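Local coordinates for protein alcohol dehydrogenase (Escherichia coli, PDB 5VM2) that is of unknown specificity but probably acts as a zinc-containing, NAD(H)- or NADP(H)-dependent dehydrogenase that oxidises alcohol groups, at residues A[97-100]-A[101-105]. Residues are numbered along the deposited sequence; the frame is centred on the assembly and turned at random.
With ZN (zinc ion), chain D.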
ATOM      1  N   HIS A  97      11.669  -4.109  20.437  1.00 40.85           N
ATOM      2  CA  HIS A  97      12.648  -3.760  21.459  1.00 43.87           C
ATOM      3  C   HIS A  97      13.803  -2.892  20.972  1.00 43.38           C
ATOM      4  O   HIS A  97      14.607  -2.460  21.807  1.00 44.89           O
ATOM      5  CB  HIS A  97      13.231  -5.031  22.102  1.00 47.65           C
ATOM      6  CG  HIS A  97      13.930  -5.935  21.135  1.00 52.47           C
ATOM      7  ND1 HIS A  97      15.193  -5.671  20.646  1.00 54.09           N
ATOM      8  CD2 HIS A  97      13.545  -7.104  20.568  1.00 52.98           C
ATOM      9  CE1 HIS A  97      15.554  -6.635  19.819  1.00 54.15           C
ATOM     10  NE2 HIS A  97      14.572  -7.517  19.754  1.00 53.34           N
ATOM     11  N   CYS A  98      13.923  -2.628  19.674  1.00 40.81           N
ATOM     12  CA  CYS A  98      15.020  -1.801  19.196  1.00 40.50           C
ATOM     13  C   CYS A  98      14.709  -0.321  19.420  1.00 41.95           C
ATOM     14  O   CYS A  98      13.601   0.059  19.813  1.00 40.39           O
ATOM     15  CB  CYS A  98      15.298  -2.075  17.717  1.00 36.89           C
ATOM     16  SG  CYS A  98      14.088  -1.388  16.569  1.00 35.82           S
ATOM     17  N   ARG A  99      15.715   0.525  19.160  1.00 41.18           N
ATOM     18  CA  ARG A  99      15.546   1.963  19.366  1.00 42.80           C
ATOM     19  C   ARG A  99      14.401   2.527  18.533  1.00 38.88           C
ATOM     20  O   ARG A  99      13.698   3.439  18.986  1.00 38.80           O
ATOM     21  CB  ARG A  99      16.855   2.703  19.053  1.00 46.32           C
ATOM     22  CG  ARG A  99      16.995   3.161  17.609  1.00 49.26           C
ATOM     23  CD  ARG A  99      18.425   3.550  17.241  1.00 56.23           C
ATOM     24  NE  ARG A  99      18.785   4.919  17.623  1.00 59.54           N
ATOM     25  CZ  ARG A  99      18.225   6.024  17.132  1.00 60.02           C
ATOM     26  NH1 ARG A  99      17.251   5.952  16.235  1.00 58.57           N
ATOM     27  NH2 ARG A  99      18.640   7.215  17.543  1.00 62.27           N
ATOM     28  N   TYR A 100      14.172   1.993  17.330  1.00 36.08           N
ATOM     29  CA  TYR A 100      13.127   2.558  16.485  1.00 35.99           C
ATOM     30  C   TYR A 100      11.741   2.125  16.941  1.00 34.42           C
ATOM     31  O   TYR A 100      10.805   2.929  16.914  1.00 32.21           O
ATOM     32  CB  TYR A 100      13.353   2.169  15.027  1.00 39.07           C
ATOM     33  CG  TYR A 100      14.756   2.462  14.571  1.00 44.42           C
ATOM     34  CD1 TYR A 100      15.158   3.762  14.279  1.00 44.88           C
ATOM     35  CD2 TYR A 100      15.690   1.444  14.465  1.00 48.30           C
ATOM     36  CE1 TYR A 100      16.453   4.030  13.874  1.00 47.63           C
ATOM     37  CE2 TYR A 100      16.982   1.704  14.065  1.00 51.39           C
ATOM     38  CZ  TYR A 100      17.360   2.996  13.771  1.00 50.85           C
ATOM     39  OH  TYR A 100      18.652   3.236  13.369  1.00 53.53           O
ATOM     40  N   CYS A 101      11.592   0.861  17.349  1.00 33.02           N
ATOM     41  CA  CYS A 101      10.320   0.413  17.906  1.00 34.54           C
ATOM     42  C   CYS A 101       9.984   1.187  19.170  1.00 34.80           C
ATOM     43  O   CYS A 101       8.857   1.661  19.342  1.00 34.87           O
ATOM     44  CB  CYS A 101      10.367  -1.086  18.198  1.00 36.61           C
ATOM     45  SG  CYS A 101      10.358  -2.113  16.731  1.00 34.88           S
ATOM     46  N   LEU A 102      10.964   1.336  20.064  1.00 31.02           N
ATOM     47  CA  LEU A 102      10.734   2.030  21.324  1.00 33.78           C
ATOM     48  C   LEU A 102      10.510   3.525  21.142  1.00 34.06           C
ATOM     49  O   LEU A 102       9.982   4.171  22.054  1.00 35.52           O
ATOM     50  CB  LEU A 102      11.914   1.796  22.269  1.00 39.11           C
ATOM     51  CG  LEU A 102      12.030   0.389  22.859  1.00 42.61           C
ATOM     52  CD1 LEU A 102      13.190   0.304  23.844  1.00 45.98           C
ATOM     53  CD2 LEU A 102      10.728  -0.020  23.529  1.00 43.65           C
ATOM     54  N   GLU A 103      10.894   4.094  19.998  1.00 35.44           N
ATOM     55  CA  GLU A 103      10.753   5.524  19.752  1.00 37.05           C
ATOM     56  C   GLU A 103       9.504   5.882  18.955  1.00 36.24           C
ATOM     57  O   GLU A 103       9.291   7.062  18.666  1.00 35.74           O
ATOM     58  CB  GLU A 103      11.991   6.063  19.023  1.00 40.49           C
ATOM     59  CG  GLU A 103      13.156   6.370  19.945  1.00 47.90           C
ATOM     60  CD  GLU A 103      14.456   6.642  19.198  1.00 52.35           C
ATOM     61  OE1 GLU A 103      14.425   6.786  17.957  1.00 52.37           O
ATOM     62  OE2 GLU A 103      15.513   6.720  19.860  1.00 54.45           O
ATOM     63  N   GLY A 104       8.682   4.902  18.589  1.00 32.99           N
ATOM     64  CA  GLY A 104       7.472   5.164  17.843  1.00 34.77           C
ATOM     65  C   GLY A 104       7.593   5.019  16.345  1.00 34.13           C
ATOM     66  O   GLY A 104       6.681   5.446  15.626  1.00 32.79           O
ATOM     67  N   LYS A 105       8.687   4.440  15.853  1.00 32.21           N
ATOM     68  CA  LYS A 105       8.926   4.257  14.426  1.00 32.16           C
ATOM     69  C   LYS A 105       9.137   2.783  14.093  1.00 30.76           C
ATOM     70  O   LYS A 105      10.047   2.429  13.342  1.00 30.11           O
ATOM     71  CB  LYS A 105      10.134   5.070  13.963  1.00 34.84           C
ATOM     72  CG  LYS A 105       9.969   6.590  13.966  1.00 37.85           C
ATOM     73  CD  LYS A 105      11.275   7.247  13.501  1.00 39.15           C
ATOM     74  CE  LYS A 105      11.218   8.774  13.517  1.00 41.76           C
ATOM     75  NZ  LYS A 105      12.566   9.368  13.227  1.00 43.49           N
TER
HETATM   76 ZN    ZN D 402      12.517  -3.098  16.276  1.00 34.53          ZN
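Cys-98 and Cys-101 grip the same zinc ion, three residues apart round the first turn of the short helix 99-102. Cys-98 does two jobs with one sulfur. Its CB stays 3.3 Å from the zinc. Beyond it, Cys-98 SG bonds the metal at 2.3 Å. The same sulfur also accepts the backbone N-H of Cys-101, with Cys-101 N 3.4 Å from Cys-98 SG. That bond is nearly straight, at 167°. With chi1 at 74°, SG sits between its own backbone N and carbonyl carbon, where it can meet both partners; Cys-98 stands at the N-cap, and this is its capping bond. An N-H directed at a metal-bound thiolate probably offsets part of its negative charge. Cys-101 SG binds the zinc at 2.4 Å. Cys-101 SG lies 3.8 Å from Cys-98 SG. Cys-98 O meanwhile accepts the N-H of Leu-102, with Leu-102 N 2.9 Å away.

On the outer side of the turn, Arg-99 bends at chi3, bringing its guanidinium across from the carboxylate of Glu-103, the two planes 81° apart. Arg-99 NH1 and Glu-103 OE1 form a salt bridge at 3.4 Å, but OE1 lies well out of the guanidinium plane, so charge alone joins them and no N-H points at it; Glu-103 OE2 lies over the centre of one guanidinium face. Arg-99 CG rests over one face of the Tyr-100 ring.

The helix ends in a Schellman motif at Gly-104, whose positive phi turns the chain, and Lys-105 N closes on Tyr-100 O at 2.8 Å. Cys-95 and Cys-109 supply the remaining sulfurs. Such a Cys4 site matches the structural zinc lobe of medium-chain alcohol dehydrogenases, so this zinc probably plays a structural part here too.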